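DTDP-4-dehydrorhamnose reductase (Bacillus anthracis, PDB 3SC6) probably catalyses the NADPH-dependent reduction of dTDP-4-dehydrorhamnose to dTDP-L-rhamnose, a step in rhamnose biosynthesis. Local coordinates at residues Q258-M261 against L262-N265. Sequence-based numbering, arbitrary orientation.
Sequences QHNM and LRLN
Arg263 carries its CG trans to the backbone N (chi1 172°) and bends at chi3, which folds the guanidinium back along the side chain of Asn260. The two side chains run alongside each other in the same direction. NH1 of Arg263 comes to 2.7 Å from OD1 of Asn260. OD1 approaches the rim of the guanidinium, close to the plane of that group, while the amide and guanidinium planes stand almost perpendicular. The carbonyl O of His259 lies 3.4 Å from CB of Arg263, at the root of the same side chain.

A backbone hydrogen bond closes the turn, from Leu264 N to Asn260 O. A weak one, 2.9 Å long, follows from Asn265 N to Met261 O. The side chain of Leu264 leans over the first of these carbonyls, with CG 3.3 Å from Asn260 O. Met261 is bent at chi2 and chi3, and its CE reaches the side chain of Asn265. Leu262 is buried and, like Met261, touches Tyr210 of strand 208-211. Its CD1 also approaches the ring of His259, whose ND1 is hydrogen-bonded to the carbonyl O of His211.

Helix 260-264 is thus a short surface helix of little more than one turn. His259 occupies its N-cap position, and the i to i+4 backbone bonds are those of an alpha-helical turn, packed beside strand 208-211 of the Rossmann-type reductase fold.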
ATOM      1  N   GLN A 258      10.795   0.203 -10.159  1.00 62.07           N
ATOM      2  CA  GLN A 258      12.241   0.241 -10.212  1.00 62.41           C
ATOM      3  C   GLN A 258      12.488   0.958  -8.897  1.00 61.02           C
ATOM      4  O   GLN A 258      11.830   1.956  -8.606  1.00 59.53           O
ATOM      5  CB  GLN A 258      12.791   1.028 -11.401  1.00 63.35           C
ATOM      6  CG  GLN A 258      12.387   0.474 -12.753  1.00 63.96           C
ATOM      7  CD  GLN A 258      13.024   1.213 -13.919  1.00 63.61           C
ATOM      8  OE1 GLN A 258      12.655   0.999 -15.068  1.00 67.06           O
ATOM      9  NE2 GLN A 258      13.977   2.089 -13.628  1.00 60.94           N
ATOM     10  N   HIS A 259      13.400   0.444  -8.085  1.00 61.37           N
ATOM     11  CA  HIS A 259      13.680   1.057  -6.791  1.00 60.40           C
ATOM     12  C   HIS A 259      14.859   2.034  -6.820  1.00 60.42           C
ATOM     13  O   HIS A 259      15.908   1.780  -6.221  1.00 61.47           O
ATOM     14  CB  HIS A 259      13.901  -0.056  -5.762  1.00 60.68           C
ATOM     15  CG  HIS A 259      12.757  -1.023  -5.685  1.00 60.70           C
ATOM     16  ND1 HIS A 259      11.649  -0.811  -4.893  1.00 61.66           N
ATOM     17  CD2 HIS A 259      12.545  -2.202  -6.316  1.00 62.55           C
ATOM     18  CE1 HIS A 259      10.806  -1.819  -5.037  1.00 59.18           C
ATOM     19  NE2 HIS A 259      11.327  -2.676  -5.894  1.00 59.54           N
ATOM     20  N   ASN A 260      14.667   3.164  -7.502  1.00 59.18           N
ATOM     21  CA  ASN A 260      15.708   4.182  -7.612  1.00 59.31           C
ATOM     22  C   ASN A 260      15.879   5.025  -6.350  1.00 57.43           C
ATOM     23  O   ASN A 260      16.933   4.985  -5.723  1.00 58.32           O
ATOM     24  CB  ASN A 260      15.447   5.102  -8.807  1.00 60.13           C
ATOM     25  CG  ASN A 260      15.461   4.364 -10.131  1.00 63.56           C
ATOM     26  OD1 ASN A 260      15.675   3.153 -10.183  1.00 67.62           O
ATOM     27  ND2 ASN A 260      15.241   5.097 -11.214  1.00 65.85           N
ATOM     28  N   MET A 261      14.852   5.787  -5.981  1.00 54.97           N
ATOM     29  CA  MET A 261      14.922   6.640  -4.785  1.00 53.67           C
ATOM     30  C   MET A 261      15.531   5.960  -3.562  1.00 53.26           C
ATOM     31  O   MET A 261      16.353   6.573  -2.885  1.00 54.10           O
ATOM     32  CB  MET A 261      13.558   7.265  -4.467  1.00 52.40           C
ATOM     33  CG  MET A 261      13.083   8.292  -5.505  1.00 52.35           C
ATOM     34  SD  MET A 261      14.076   9.810  -5.582  1.00 56.00           S
ATOM     35  CE  MET A 261      13.804  10.463  -3.935  1.00 50.60           C
ATOM     36  N   LEU A 262      15.136   4.724  -3.258  1.00 52.81           N
ATOM     37  CA  LEU A 262      15.710   4.021  -2.101  1.00 53.57           C
ATOM     38  C   LEU A 262      17.208   3.847  -2.294  1.00 55.12           C
ATOM     39  O   LEU A 262      17.999   4.127  -1.400  1.00 56.21           O
ATOM     40  CB  LEU A 262      15.073   2.647  -1.890  1.00 53.60           C
ATOM     41  CG  LEU A 262      13.603   2.566  -1.495  1.00 53.36           C
ATOM     42  CD1 LEU A 262      13.153   1.114  -1.464  1.00 54.94           C
ATOM     43  CD2 LEU A 262      13.381   3.237  -0.143  1.00 52.26           C
ATOM     44  N   ARG A 263      17.585   3.376  -3.472  1.00 56.39           N
ATOM     45  CA  ARG A 263      18.985   3.159  -3.814  1.00 58.99           C
ATOM     46  C   ARG A 263      19.776   4.461  -3.953  1.00 59.75           C
ATOM     47  O   ARG A 263      20.967   4.495  -3.646  1.00 61.65           O
ATOM     48  CB  ARG A 263      19.060   2.279  -5.063  1.00 60.67           C
ATOM     49  CG  ARG A 263      20.429   2.078  -5.689  1.00 64.36           C
ATOM     50  CD  ARG A 263      20.309   1.029  -6.795  1.00 68.45           C
ATOM     51  NE  ARG A 263      19.199   1.323  -7.709  1.00 69.62           N
ATOM     52  CZ  ARG A 263      19.277   2.071  -8.807  1.00 70.89           C
ATOM     53  NH1 ARG A 263      18.191   2.264  -9.550  1.00 70.17           N
ATOM     54  NH2 ARG A 263      20.423   2.631  -9.166  1.00 71.36           N
ATOM     55  N   LEU A 264      19.119   5.531  -4.397  1.00 58.80           N
ATOM     56  CA  LEU A 264      19.790   6.825  -4.550  1.00 59.73           C
ATOM     57  C   LEU A 264      19.906   7.562  -3.206  1.00 59.04           C
ATOM     58  O   LEU A 264      20.685   8.505  -3.084  1.00 59.24           O
ATOM     59  CB  LEU A 264      19.063   7.719  -5.566  1.00 59.44           C
ATOM     60  CG  LEU A 264      18.982   7.259  -7.026  1.00 60.49           C
ATOM     61  CD1 LEU A 264      18.127   8.229  -7.833  1.00 59.90           C
ATOM     62  CD2 LEU A 264      20.370   7.122  -7.638  1.00 61.72           C
ATOM     63  N   ASN A 265      19.129   7.139  -2.210  1.00 58.39           N
ATOM     64  CA  ASN A 265      19.161   7.768  -0.889  1.00 58.29           C
ATOM     65  C   ASN A 265      19.863   6.918   0.168  1.00 59.87           C
ATOM     66  O   ASN A 265      19.595   7.050   1.359  1.00 59.46           O
ATOM     67  CB  ASN A 265      17.753   8.139  -0.424  1.00 56.94           C
ATOM     68  CG  ASN A 265      17.090   9.148  -1.327  1.00 56.07           C
ATOM     69  OD1 ASN A 265      17.640   9.538  -2.345  1.00 61.01           O
ATOM     70  ND2 ASN A 265      15.901   9.575  -0.956  1.00 58.01           N
TER